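Side-chain contacts in arginyl-tRNA synthetase, putative (Plasmodium falciparum, PDB 5JLD), which probably joins L-arginine to tRNA(Arg) at the expense of ATP, as a class I aminoacyl-tRNA synthetase: residues 292-297 against 360-365; 286-291 against 366-371; 487-492 against 569-574. One frame throughout, in Å; residues are numbered along the deposited sequence.

Contact 1 of 3, residues 292-297 against 360-365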
ATOM      1  N   SER A 292       2.811  18.305 -30.576  1.00 49.01           N
ATOM      2  CA  SER A 292       3.881  18.617 -29.617  1.00 51.75           C
ATOM      3  C   SER A 292       5.277  18.389 -30.203  1.00 61.00           C
ATOM      4  O   SER A 292       6.284  18.826 -29.631  1.00 59.23           O
ATOM      5  CB  SER A 292       3.730  17.783 -28.353  1.00 55.28           C
ATOM      6  OG  SER A 292       3.919  16.413 -28.657  1.00 65.35           O
ATOM      7  N   LYS A 293       5.323  17.685 -31.335  1.00 65.21           N
ATOM      8  CA  LYS A 293       6.565  17.374 -32.041  1.00 66.73           C
ATOM      9  C   LYS A 293       7.555  16.553 -31.197  1.00 68.40           C
ATOM     10  O   LYS A 293       8.774  16.717 -31.314  1.00 66.82           O
ATOM     11  CB  LYS A 293       7.222  18.671 -32.530  1.00 72.09           C
ATOM     12  CG  LYS A 293       6.414  19.371 -33.622  1.00 77.42           C
ATOM     13  CD  LYS A 293       6.602  20.882 -33.585  1.00 83.02           C
ATOM     14  CE  LYS A 293       5.668  21.587 -34.570  1.00 86.68           C
ATOM     15  NZ  LYS A 293       5.696  23.068 -34.392  1.00 89.87           N
ATOM     16  N   LEU A 294       7.027  15.653 -30.368  1.00 61.12           N
ATOM     17  CA  LEU A 294       7.867  14.779 -29.547  1.00 62.40           C
ATOM     18  C   LEU A 294       7.986  13.380 -30.155  1.00 64.05           C
ATOM     19  O   LEU A 294       8.730  12.541 -29.654  1.00 64.96           O
ATOM     20  CB  LEU A 294       7.313  14.674 -28.124  1.00 52.58           C
ATOM     21  CG  LEU A 294       7.258  15.971 -27.331  1.00 54.55           C
ATOM     22  CD1 LEU A 294       6.439  15.789 -26.047  1.00 51.91           C
ATOM     23  CD2 LEU A 294       8.668  16.440 -27.020  1.00 55.96           C
ATOM     24  N   LEU A 295       7.250  13.136 -31.235  1.00 60.91           N
ATOM     25  CA  LEU A 295       7.224  11.815 -31.851  1.00 59.46           C
ATOM     26  C   LEU A 295       8.176  11.738 -33.049  1.00 60.06           C
ATOM     27  O   LEU A 295       8.642  12.760 -33.552  1.00 58.25           O
ATOM     28  CB  LEU A 295       5.794  11.454 -32.263  1.00 59.84           C
ATOM     29  CG  LEU A 295       4.800  11.486 -31.087  1.00 58.30           C
ATOM     30  CD1 LEU A 295       3.429  10.964 -31.491  1.00 54.20           C
ATOM     31  CD2 LEU A 295       5.330  10.708 -29.878  1.00 47.70           C
ATOM     32  N   THR A 296       8.485  10.516 -33.473  1.00 53.15           N
ATOM     33  CA  THR A 296       9.395  10.268 -34.586  1.00 52.02           C
ATOM     34  C   THR A 296       8.922   9.074 -35.430  1.00 59.30           C
ATOM     35  O   THR A 296       8.008   8.340 -35.038  1.00 55.11           O
ATOM     36  CB  THR A 296      10.837   9.988 -34.090  1.00 67.60           C
ATOM     37  OG1 THR A 296      10.812   8.951 -33.099  1.00 61.93           O
ATOM     38  CG2 THR A 296      11.474  11.236 -33.493  1.00 64.48           C
ATOM     39  N   ASN A 297       9.552   8.880 -36.584  1.00 57.74           N
ATOM     40  CA  ASN A 297       9.253   7.738 -37.436  1.00 62.92           C
ATOM     41  C   ASN A 297      10.230   6.570 -37.301  1.00 64.24           C
ATOM     42  O   ASN A 297      11.415   6.685 -37.609  1.00 65.00           O
ATOM     43  CB  ASN A 297       9.203   8.180 -38.897  1.00 70.91           C
ATOM     44  CG  ASN A 297       7.900   8.833 -39.245  1.00 79.21           C
ATOM     45  OD1 ASN A 297       7.647   9.977 -38.869  1.00 81.02           O
ATOM     46  ND2 ASN A 297       7.054   8.109 -39.968  1.00 84.08           N
ATOM     47  N   PHE A 360       6.259   7.770 -18.312  1.00 48.38           N
ATOM     48  CA  PHE A 360       6.286   8.954 -17.446  1.00 49.75           C
ATOM     49  C   PHE A 360       7.174  10.005 -18.106  1.00 49.49           C
ATOM     50  O   PHE A 360       6.808  11.180 -18.210  1.00 45.84           O
ATOM     51  CB  PHE A 360       6.799   8.616 -16.047  1.00 52.80           C
ATOM     52  CG  PHE A 360       5.915   7.671 -15.280  1.00 49.35           C
ATOM     53  CD1 PHE A 360       4.596   7.429 -15.681  1.00 42.24           C
ATOM     54  CD2 PHE A 360       6.405   7.022 -14.147  1.00 43.54           C
ATOM     55  CE1 PHE A 360       3.787   6.545 -14.974  1.00 36.48           C
ATOM     56  CE2 PHE A 360       5.601   6.143 -13.422  1.00 44.75           C
ATOM     57  CZ  PHE A 360       4.288   5.907 -13.831  1.00 39.71           C
ATOM     58  N   ASP A 361       8.334   9.542 -18.575  1.00 48.23           N
ATOM     59  CA  ASP A 361       9.258  10.367 -19.340  1.00 51.08           C
ATOM     60  C   ASP A 361       8.564  11.098 -20.508  1.00 49.60           C
ATOM     61  O   ASP A 361       8.863  12.264 -20.775  1.00 48.24           O
ATOM     62  CB  ASP A 361      10.419   9.502 -19.853  1.00 48.26           C
ATOM     63  CG  ASP A 361      11.495  10.315 -20.550  1.00 57.05           C
ATOM     64  OD1 ASP A 361      12.225  11.064 -19.864  1.00 60.44           O
ATOM     65  OD2 ASP A 361      11.611  10.204 -21.793  1.00 56.10           O
ATOM     66  N   LEU A 362       7.628  10.443 -21.193  1.00 44.65           N
ATOM     67  CA  LEU A 362       6.932  11.151 -22.284  1.00 44.68           C
ATOM     68  C   LEU A 362       5.988  12.204 -21.712  1.00 44.09           C
ATOM     69  O   LEU A 362       5.941  13.353 -22.183  1.00 43.20           O
ATOM     70  CB  LEU A 362       6.154  10.180 -23.178  1.00 45.11           C
ATOM     71  CG  LEU A 362       5.148  10.811 -24.155  1.00 50.66           C
ATOM     72  CD1 LEU A 362       5.829  11.750 -25.166  1.00 50.23           C
ATOM     73  CD2 LEU A 362       4.329   9.725 -24.871  1.00 38.76           C
ATOM     74  N   ILE A 363       5.268  11.820 -20.663  1.00 40.04           N
ATOM     75  CA  ILE A 363       4.182  12.652 -20.147  1.00 40.12           C
ATOM     76  C   ILE A 363       4.759  13.921 -19.494  1.00 45.96           C
ATOM     77  O   ILE A 363       4.147  14.996 -19.500  1.00 44.99           O
ATOM     78  CB  ILE A 363       3.311  11.853 -19.141  1.00 45.86           C
ATOM     79  CG1 ILE A 363       2.014  11.347 -19.800  1.00 46.50           C
ATOM     80  CG2 ILE A 363       2.975  12.690 -17.921  1.00 46.05           C
ATOM     81  CD1 ILE A 363       2.190  10.548 -21.096  1.00 45.84           C
ATOM     82  N   LYS A 364       5.962  13.784 -18.950  1.00 40.55           N
ATOM     83  CA  LYS A 364       6.641  14.893 -18.307  1.00 47.99           C
ATOM     84  C   LYS A 364       7.082  15.932 -19.348  1.00 51.56           C
ATOM     85  O   LYS A 364       7.317  17.092 -19.016  1.00 54.23           O
ATOM     86  CB  LYS A 364       7.833  14.352 -17.511  1.00 55.98           C
ATOM     87  CG  LYS A 364       7.712  14.467 -15.995  1.00 60.81           C
ATOM     88  CD  LYS A 364       6.280  14.504 -15.481  1.00 58.81           C
ATOM     89  CE  LYS A 364       6.284  14.615 -13.957  1.00 54.65           C
ATOM     90  NZ  LYS A 364       5.029  15.133 -13.317  1.00 47.15           N
ATOM     91  N   LYS A 365       7.173  15.516 -20.613  1.00 50.73           N
ATOM     92  CA  LYS A 365       7.567  16.435 -21.676  1.00 43.79           C
ATOM     93  C   LYS A 365       6.357  17.166 -22.263  1.00 50.30           C
ATOM     94  O   LYS A 365       6.521  18.084 -23.059  1.00 51.13           O
ATOM     95  CB  LYS A 365       8.321  15.690 -22.789  1.00 48.99           C
ATOM     96  CG  LYS A 365       9.738  15.263 -22.410  1.00 60.98           C
ATOM     97  CD  LYS A 365      10.489  14.621 -23.571  1.00 59.04           C
ATOM     98  CE  LYS A 365      11.836  14.070 -23.087  1.00 63.39           C
ATOM     99  NZ  LYS A 365      12.557  13.292 -24.146  1.00 67.26           N
TER

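Contact 2 of 3, residues 286-291 against 366-371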
ATOM      1  N   LEU A 286      -3.552  11.469 -29.909  1.00 46.21           N
ATOM      2  CA  LEU A 286      -2.430  11.351 -30.828  1.00 48.28           C
ATOM      3  C   LEU A 286      -2.255  12.707 -31.477  1.00 52.03           C
ATOM      4  O   LEU A 286      -1.113  13.164 -31.675  1.00 48.60           O
ATOM      5  CB  LEU A 286      -2.646  10.252 -31.857  1.00 41.74           C
ATOM      6  CG  LEU A 286      -2.435   8.833 -31.321  1.00 49.82           C
ATOM      7  CD1 LEU A 286      -2.391   7.860 -32.463  1.00 42.66           C
ATOM      8  CD2 LEU A 286      -1.161   8.713 -30.469  1.00 53.56           C
ATOM      9  N   ASP A 287      -3.392  13.384 -31.706  1.00 46.44           N
ATOM     10  CA  ASP A 287      -3.360  14.688 -32.358  1.00 41.87           C
ATOM     11  C   ASP A 287      -2.515  15.577 -31.489  1.00 47.24           C
ATOM     12  O   ASP A 287      -1.580  16.227 -31.982  1.00 50.89           O
ATOM     13  CB  ASP A 287      -4.768  15.259 -32.562  1.00 47.41           C
ATOM     14  CG  ASP A 287      -5.472  14.646 -33.768  1.00 56.03           C
ATOM     15  OD1 ASP A 287      -4.767  14.098 -34.645  1.00 55.83           O
ATOM     16  OD2 ASP A 287      -6.722  14.694 -33.833  1.00 58.44           O
ATOM     17  N   LEU A 288      -2.762  15.505 -30.177  1.00 40.32           N
ATOM     18  CA  LEU A 288      -2.039  16.385 -29.261  1.00 52.72           C
ATOM     19  C   LEU A 288      -0.551  16.099 -29.383  1.00 55.49           C
ATOM     20  O   LEU A 288       0.253  17.020 -29.588  1.00 59.02           O
ATOM     21  CB  LEU A 288      -2.522  16.209 -27.815  1.00 47.12           C
ATOM     22  CG  LEU A 288      -3.877  16.908 -27.578  1.00 47.46           C
ATOM     23  CD1 LEU A 288      -4.401  16.613 -26.180  1.00 44.72           C
ATOM     24  CD2 LEU A 288      -3.792  18.422 -27.810  1.00 46.35           C
ATOM     25  N   LEU A 289      -0.199  14.814 -29.346  1.00 52.63           N
ATOM     26  CA  LEU A 289       1.204  14.443 -29.384  1.00 46.79           C
ATOM     27  C   LEU A 289       1.825  14.872 -30.702  1.00 52.87           C
ATOM     28  O   LEU A 289       2.956  15.354 -30.722  1.00 51.65           O
ATOM     29  CB  LEU A 289       1.368  12.947 -29.162  1.00 48.06           C
ATOM     30  CG  LEU A 289       1.151  12.624 -27.682  1.00 50.84           C
ATOM     31  CD1 LEU A 289       1.033  11.132 -27.467  1.00 51.38           C
ATOM     32  CD2 LEU A 289       2.292  13.220 -26.840  1.00 50.71           C
ATOM     33  N   LYS A 290       1.055  14.791 -31.788  1.00 52.90           N
ATOM     34  CA  LYS A 290       1.633  15.127 -33.081  1.00 61.71           C
ATOM     35  C   LYS A 290       1.941  16.617 -33.071  1.00 60.90           C
ATOM     36  O   LYS A 290       2.960  17.051 -33.611  1.00 58.32           O
ATOM     37  CB  LYS A 290       0.694  14.748 -34.237  1.00 60.18           C
ATOM     38  CG  LYS A 290       0.517  13.239 -34.402  1.00 63.61           C
ATOM     39  CD  LYS A 290      -0.456  12.875 -35.536  1.00 63.05           C
ATOM     40  CE  LYS A 290      -0.675  11.357 -35.621  1.00 56.95           C
ATOM     41  NZ  LYS A 290      -1.430  10.924 -36.843  1.00 54.41           N
ATOM     42  N   GLU A 291       1.086  17.390 -32.403  1.00 51.18           N
ATOM     43  CA  GLU A 291       1.266  18.831 -32.411  1.00 55.60           C
ATOM     44  C   GLU A 291       2.407  19.220 -31.464  1.00 59.55           C
ATOM     45  O   GLU A 291       2.927  20.331 -31.559  1.00 66.86           O
ATOM     46  CB  GLU A 291      -0.037  19.553 -32.036  1.00 51.34           C
ATOM     47  N   THR A 366       5.146  16.764 -21.873  1.00 51.55           N
ATOM     48  CA  THR A 366       3.934  17.455 -22.333  1.00 54.05           C
ATOM     49  C   THR A 366       3.544  18.581 -21.377  1.00 53.70           C
ATOM     50  O   THR A 366       4.198  18.795 -20.359  1.00 50.60           O
ATOM     51  CB  THR A 366       2.733  16.498 -22.452  1.00 51.96           C
ATOM     52  OG1 THR A 366       2.190  16.239 -21.145  1.00 48.77           O
ATOM     53  CG2 THR A 366       3.151  15.188 -23.112  1.00 54.17           C
ATOM     54  N   ASN A 367       2.469  19.287 -21.702  1.00 51.16           N
ATOM     55  CA  ASN A 367       1.903  20.287 -20.799  1.00 51.35           C
ATOM     56  C   ASN A 367       0.673  19.742 -20.056  1.00 49.05           C
ATOM     57  O   ASN A 367      -0.146  20.494 -19.557  1.00 51.08           O
ATOM     58  CB  ASN A 367       1.529  21.552 -21.577  1.00 50.90           C
ATOM     59  CG  ASN A 367       0.572  21.265 -22.765  1.00 71.41           C
ATOM     60  OD1 ASN A 367       0.575  20.166 -23.336  1.00 68.05           O
ATOM     61  ND2 ASN A 367      -0.223  22.265 -23.145  1.00 63.63           N
ATOM     62  N   TRP A 368       0.550  18.424 -19.972  1.00 54.01           N
ATOM     63  CA  TRP A 368      -0.687  17.826 -19.481  1.00 53.05           C
ATOM     64  C   TRP A 368      -0.810  17.889 -17.964  1.00 50.23           C
ATOM     65  O   TRP A 368       0.030  17.346 -17.239  1.00 46.26           O
ATOM     66  CB  TRP A 368      -0.794  16.377 -19.944  1.00 49.93           C
ATOM     67  CG  TRP A 368      -0.827  16.232 -21.428  1.00 46.45           C
ATOM     68  CD1 TRP A 368      -0.989  17.234 -22.353  1.00 47.56           C
ATOM     69  CD2 TRP A 368      -0.704  15.020 -22.168  1.00 45.59           C
ATOM     70  NE1 TRP A 368      -0.980  16.709 -23.628  1.00 48.75           N
ATOM     71  CE2 TRP A 368      -0.807  15.352 -23.542  1.00 51.79           C
ATOM     72  CE3 TRP A 368      -0.517  13.679 -21.810  1.00 42.68           C
ATOM     73  CZ2 TRP A 368      -0.725  14.392 -24.552  1.00 47.01           C
ATOM     74  CZ3 TRP A 368      -0.443  12.726 -22.828  1.00 43.47           C
ATOM     75  CH2 TRP A 368      -0.543  13.091 -24.173  1.00 43.94           C
ATOM     76  N   GLY A 369      -1.872  18.548 -17.512  1.00 44.13           N
ATOM     77  CA  GLY A 369      -2.216  18.645 -16.112  1.00 48.77           C
ATOM     78  C   GLY A 369      -1.108  19.219 -15.251  1.00 51.85           C
ATOM     79  O   GLY A 369      -0.299  20.028 -15.701  1.00 48.75           O
ATOM     80  N   ASP A 370      -1.106  18.788 -13.998  1.00 44.33           N
ATOM     81  CA  ASP A 370      -0.148  19.209 -12.978  1.00 48.49           C
ATOM     82  C   ASP A 370       1.269  18.752 -13.320  1.00 45.65           C
ATOM     83  O   ASP A 370       1.559  17.551 -13.256  1.00 45.51           O
ATOM     84  CB  ASP A 370      -0.593  18.637 -11.623  1.00 53.62           C
ATOM     85  CG  ASP A 370       0.359  18.974 -10.485  1.00 62.32           C
ATOM     86  OD1 ASP A 370       1.247  19.836 -10.665  1.00 60.84           O
ATOM     87  OD2 ASP A 370       0.182  18.385  -9.391  1.00 63.00           O
ATOM     88  N   LYS A 371       2.148  19.691 -13.671  1.00 46.76           N
ATOM     89  CA  LYS A 371       3.526  19.354 -14.042  1.00 51.31           C
ATOM     90  C   LYS A 371       4.294  18.660 -12.903  1.00 54.86           C
ATOM     91  O   LYS A 371       5.245  17.914 -13.150  1.00 51.00           O
ATOM     92  CB  LYS A 371       4.289  20.603 -14.487  1.00 54.95           C
ATOM     93  CG  LYS A 371       4.448  21.657 -13.396  1.00 64.74           C
ATOM     94  CD  LYS A 371       4.977  22.975 -13.959  1.00 72.56           C
ATOM     95  CE  LYS A 371       5.120  24.043 -12.873  1.00 76.00           C
ATOM     96  NZ  LYS A 371       6.232  23.752 -11.926  1.00 81.99           N
TER

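Contact 3 of 3, residues 487-492 against 569-574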
ATOM      1  N   CYS A 487      -8.391  -7.943  23.240  1.00 62.28           N
ATOM      2  CA  CYS A 487      -9.812  -7.674  23.530  1.00 59.44           C
ATOM      3  C   CYS A 487     -10.310  -8.462  24.757  1.00 60.57           C
ATOM      4  O   CYS A 487     -11.147  -7.990  25.555  1.00 57.66           O
ATOM      5  CB  CYS A 487     -10.687  -7.990  22.310  1.00 57.20           C
ATOM      6  SG  CYS A 487     -10.375  -6.927  20.838  1.00 65.31           S
ATOM      7  N   SER A 488      -9.798  -9.680  24.881  1.00 60.91           N
ATOM      8  CA  SER A 488     -10.096 -10.544  26.010  1.00 64.73           C
ATOM      9  C   SER A 488      -9.738  -9.849  27.322  1.00 67.15           C
ATOM     10  O   SER A 488     -10.493  -9.928  28.300  1.00 65.90           O
ATOM     11  CB  SER A 488      -9.345 -11.870  25.868  1.00 67.21           C
ATOM     12  OG  SER A 488      -9.000 -12.418  27.122  1.00 77.78           O
ATOM     13  N   ILE A 489      -8.600  -9.156  27.345  1.00 67.31           N
ATOM     14  CA  ILE A 489      -8.263  -8.374  28.545  1.00 67.80           C
ATOM     15  C   ILE A 489      -9.402  -7.432  28.966  1.00 66.98           C
ATOM     16  O   ILE A 489      -9.793  -7.396  30.132  1.00 62.81           O
ATOM     17  CB  ILE A 489      -7.000  -7.531  28.347  1.00 70.12           C
ATOM     18  CG1 ILE A 489      -5.818  -8.426  27.984  1.00 70.36           C
ATOM     19  CG2 ILE A 489      -6.697  -6.725  29.621  1.00 66.94           C
ATOM     20  CD1 ILE A 489      -4.607  -7.659  27.520  1.00 71.99           C
ATOM     21  N   PHE A 490      -9.942  -6.675  28.018  1.00 66.33           N
ATOM     22  CA  PHE A 490     -11.013  -5.741  28.352  1.00 74.78           C
ATOM     23  C   PHE A 490     -12.310  -6.436  28.724  1.00 83.01           C
ATOM     24  O   PHE A 490     -13.054  -5.945  29.573  1.00 85.14           O
ATOM     25  CB  PHE A 490     -11.249  -4.770  27.204  1.00 74.54           C
ATOM     26  CG  PHE A 490     -10.164  -3.763  27.075  1.00 77.64           C
ATOM     27  CD1 PHE A 490     -10.188  -2.612  27.844  1.00 79.15           C
ATOM     28  CD2 PHE A 490      -9.094  -3.987  26.229  1.00 72.21           C
ATOM     29  CE1 PHE A 490      -9.178  -1.688  27.750  1.00 73.73           C
ATOM     30  CE2 PHE A 490      -8.084  -3.067  26.134  1.00 70.69           C
ATOM     31  CZ  PHE A 490      -8.126  -1.918  26.901  1.00 69.56           C
ATOM     32  N   ARG A 491     -12.587  -7.579  28.103  1.00 82.49           N
ATOM     33  CA  ARG A 491     -13.754  -8.346  28.528  1.00 77.76           C
ATOM     34  C   ARG A 491     -13.609  -8.836  29.970  1.00 80.24           C
ATOM     35  O   ARG A 491     -14.602  -8.895  30.697  1.00 84.45           O
ATOM     36  CB  ARG A 491     -14.009  -9.532  27.595  1.00 77.19           C
ATOM     37  CG  ARG A 491     -14.284  -9.120  26.150  1.00 84.93           C
ATOM     38  CD  ARG A 491     -14.779 -10.280  25.292  1.00 87.98           C
ATOM     39  NE  ARG A 491     -13.859 -11.415  25.282  1.00 92.53           N
ATOM     40  CZ  ARG A 491     -13.062 -11.717  24.262  1.00 95.58           C
ATOM     41  NH1 ARG A 491     -13.061 -10.958  23.174  1.00 91.15           N
ATOM     42  NH2 ARG A 491     -12.258 -12.769  24.331  1.00 97.29           N
ATOM     43  N   LYS A 492     -12.384  -9.165  30.388  1.00 77.43           N
ATOM     44  CA  LYS A 492     -12.173  -9.819  31.691  1.00 81.58           C
ATOM     45  C   LYS A 492     -11.831  -8.883  32.859  1.00 84.93           C
ATOM     46  O   LYS A 492     -11.789  -9.325  34.007  1.00 82.48           O
ATOM     47  CB  LYS A 492     -11.070 -10.884  31.579  1.00 80.81           C
ATOM     48  CG  LYS A 492     -11.563 -12.253  31.110  1.00 84.90           C
ATOM     49  CD  LYS A 492     -10.476 -13.329  31.178  1.00 86.23           C
ATOM     50  CE  LYS A 492      -9.362 -13.089  30.153  1.00 85.20           C
ATOM     51  NZ  LYS A 492      -8.357 -14.194  30.128  1.00 83.37           N
ATOM     52  N   LEU A 569      -5.198   1.544  30.035  1.00 58.61           N
ATOM     53  CA  LEU A 569      -5.185   2.596  29.029  1.00 57.75           C
ATOM     54  C   LEU A 569      -4.219   2.254  27.896  1.00 59.02           C
ATOM     55  O   LEU A 569      -4.549   2.407  26.699  1.00 59.86           O
ATOM     56  CB  LEU A 569      -4.809   3.933  29.674  1.00 62.44           C
ATOM     57  CG  LEU A 569      -5.693   5.143  29.365  1.00 71.40           C
ATOM     58  CD1 LEU A 569      -7.166   4.785  29.462  1.00 74.03           C
ATOM     59  CD2 LEU A 569      -5.355   6.289  30.300  1.00 71.47           C
ATOM     60  N   LEU A 570      -3.031   1.784  28.272  1.00 54.74           N
ATOM     61  CA  LEU A 570      -2.054   1.344  27.272  1.00 60.17           C
ATOM     62  C   LEU A 570      -2.622   0.213  26.421  1.00 54.73           C
ATOM     63  O   LEU A 570      -2.404   0.158  25.205  1.00 54.38           O
ATOM     64  CB  LEU A 570      -0.752   0.882  27.937  1.00 56.24           C
ATOM     65  CG  LEU A 570       0.398   1.884  27.861  1.00 62.27           C
ATOM     66  CD1 LEU A 570       1.574   1.434  28.709  1.00 65.76           C
ATOM     67  CD2 LEU A 570       0.820   2.106  26.416  1.00 62.39           C
ATOM     68  N   CYS A 571      -3.335  -0.696  27.080  1.00 47.00           N
ATOM     69  CA  CYS A 571      -3.971  -1.800  26.381  1.00 50.56           C
ATOM     70  C   CYS A 571      -4.989  -1.273  25.351  1.00 53.88           C
ATOM     71  O   CYS A 571      -5.071  -1.779  24.240  1.00 51.94           O
ATOM     72  CB  CYS A 571      -4.646  -2.741  27.378  1.00 41.95           C
ATOM     73  SG  CYS A 571      -3.516  -3.767  28.367  1.00 46.34           S
ATOM     74  N   SER A 572      -5.743  -0.245  25.733  1.00 53.17           N
ATOM     75  CA  SER A 572      -6.791   0.337  24.888  1.00 55.41           C
ATOM     76  C   SER A 572      -6.209   1.009  23.651  1.00 52.34           C
ATOM     77  O   SER A 572      -6.653   0.774  22.503  1.00 38.82           O
ATOM     78  CB  SER A 572      -7.608   1.346  25.704  1.00 57.80           C
ATOM     79  OG  SER A 572      -8.824   1.688  25.079  1.00 54.90           O
ATOM     80  N   ILE A 573      -5.203   1.847  23.882  1.00 48.75           N
ATOM     81  CA  ILE A 573      -4.498   2.450  22.761  1.00 51.70           C
ATOM     82  C   ILE A 573      -3.932   1.382  21.831  1.00 51.76           C
ATOM     83  O   ILE A 573      -4.121   1.453  20.610  1.00 46.79           O
ATOM     84  CB  ILE A 573      -3.365   3.358  23.233  1.00 51.27           C
ATOM     85  CG1 ILE A 573      -3.935   4.477  24.118  1.00 49.43           C
ATOM     86  CG2 ILE A 573      -2.610   3.907  22.024  1.00 50.01           C
ATOM     87  CD1 ILE A 573      -2.872   5.402  24.730  1.00 54.27           C
ATOM     88  N   THR A 574      -3.266   0.378  22.410  1.00 48.44           N
ATOM     89  CA  THR A 574      -2.667  -0.672  21.594  1.00 45.72           C
ATOM     90  C   THR A 574      -3.709  -1.405  20.753  1.00 46.02           C
ATOM     91  O   THR A 574      -3.476  -1.666  19.586  1.00 44.74           O
ATOM     92  CB  THR A 574      -1.915  -1.696  22.442  1.00 49.46           C
ATOM     93  OG1 THR A 574      -0.856  -1.034  23.147  1.00 58.84           O
ATOM     94  CG2 THR A 574      -1.323  -2.805  21.549  1.00 46.52           C
TER

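Contact 1 of 3, residues 292-297 against 360-365
The connection between helix 282-292 and strand 296-298, in the class I catalytic domain, packs through Leu294 against Leu362 of helix 353-364 and Lys365, which comes soon after it along the chain. Lys293 leaves the helical conformation with a positive phi of 60°, which takes the chain out of helix 282-292, and Leu294, next in the chain, points its side chain toward the other segment. The closest backbone pair is Leu294 and Lys365, with CA atoms 8.0 Å apart, so the gap has to be bridged by side chains. One branch does this: CD1 of Leu294 lies 3.8 Å from Lys365 CB and equally near the carbonyl O of Lys365. The same methyl meets Leu362 CD1 at 4.2 Å, a looser apolar contact. With its CG anti to the backbone N (chi1 167°), Leu362 carries this CD1 methyl to the methyl of Leu294.

Lys365 divides its roles. Its CB takes the leucine methyl, while the chain beyond CG runs extended and leads away from Leu294. The evidence for a separate polar site is its terminal group: NZ is hydrogen-bonded to Tyr304 OH of strand 301-304, and Asp361 OD2, itself bonded to Tyr304 OH and Ser306 OG, lies at a long salt-bridge distance of 4.0 Å from Lys365 NZ.

Contact 2 of 3, residues 286-291 against 366-371
An ST turn opens the loop between helix 353-364 and strand 374-380, and the tryptophan it contains, Trp368, packs on Leu288 and Leu289 of helix 282-292 in the catalytic domain. The turn is identified by Trp368 N donating to Thr366 OG1 at 3.0 Å, with an N-H...O angle of 156°. Thr366 OG1 is also hydrogen-bonded to Ile363 O, so the hydroxyl links the turn to the preceding helix. It lies 3.0 Å above one face of the Trp368 ring, displaced toward the rim, and probably helps to set the level of the indole.

Across the contact, the benzo end of the indole does the touching. Leu289 crosses the Trp368 side chain at about a right angle and applies its whole branched end: CD2 is 3.9 Å from Trp368 CH2, CG is as near to the same carbon, and CD1 follows at 4.1 Å. Leu288 contributes nearer its backbone, with CB 4.1 Å from Trp368 CZ2. Both Leu289 CD2 and Leu288 CB come to the ring obliquely. Leu289 CD2 also reaches Thr366 CG2, at 4.3 Å, so this methyl spans both the threonine and the indole. The interface is wholly apolar, with 153 Å² buried over both sides.

Helix 326-337 lies alongside: its Tyr333 makes an edge-to-face ring pair with Trp368 and touches Leu288, while its Val329 meets both Trp368 and Leu289. The Leu289 side chain touches Leu315 of strand 313-316 as well as the loop's Trp368, so one residue of helix 282-292 meets strand, loop and helix 326-337.

Contact 3 of 3, residues 487-492 against 569-574
The Phe490 ring meets helix 564-584 by its edge: the peptide unit joining Cys571 to Ser572 lies there, near the ring plane. Phe490 CZ leads, 3.1 Å from Ser572 N and 3.6 Å from Cys571 C, which is tight packing of a ring carbon against a helix backbone. The same Phe490 CZ touches the CB atoms of both residues, at 3.6 Å from Cys571 CB and 3.5 Å from Ser572 CB. Phe490 CE2 leans additionally to Cys571 CB, and CE1 to Ser572 CB, 4.0 Å away. The edge is thus set between two neighbouring CB atoms. A chi2 of -84° turns the Phe490 ring nearly perpendicular to its CA-CB-CG plane. The other flat group, the guanidinium of Arg491, lies with one face over its own helix, Ser488 CA being 3.5 Å above its plane; Arg491 NH1 is hydrogen-bonded to Glu591 O.

This is helix-on-helix packing inside the all-helical DALR anticodon-binding domain. The axes of segments 487-492 and 569-574 approach to 10.2 Å and run at 137° to each other, about midway between perpendicular and antiparallel. Such a separation is bridged by Phe490 together with Ile489, one position earlier, whose CD1 comes within 4.1 Å of Cys571 SG.

Beyond the pair, Phe549 of helix 536-556 touches both Ile489 and Cys571, closing one flank of the interface. Val497 packs on Phe490, and Ser572 touches Ile115 of strand 114-115.

How the contacts relate
Contacts 1 and 2 share the elements on either side: helix 282-292 with its exit, and helix 353-364 with the loop that follows. Their centres are 8 Å apart, and they touch through Leu362 CD1 on Leu289 CD2 and Ile363 CD1 on Trp368 CZ3, so their apolar packing is joined. Contact 3 lies about 57 Å from contact 1, centre to centre, in the anticodon-binding domain across the chain's centre. All three are partly buried, and none is bridged by a hydrogen bond. Aliphatic branches serve contact 1, which has charges at its margin; an indole serves contact 2; a phenyl edge against helix backbone serves contact 3.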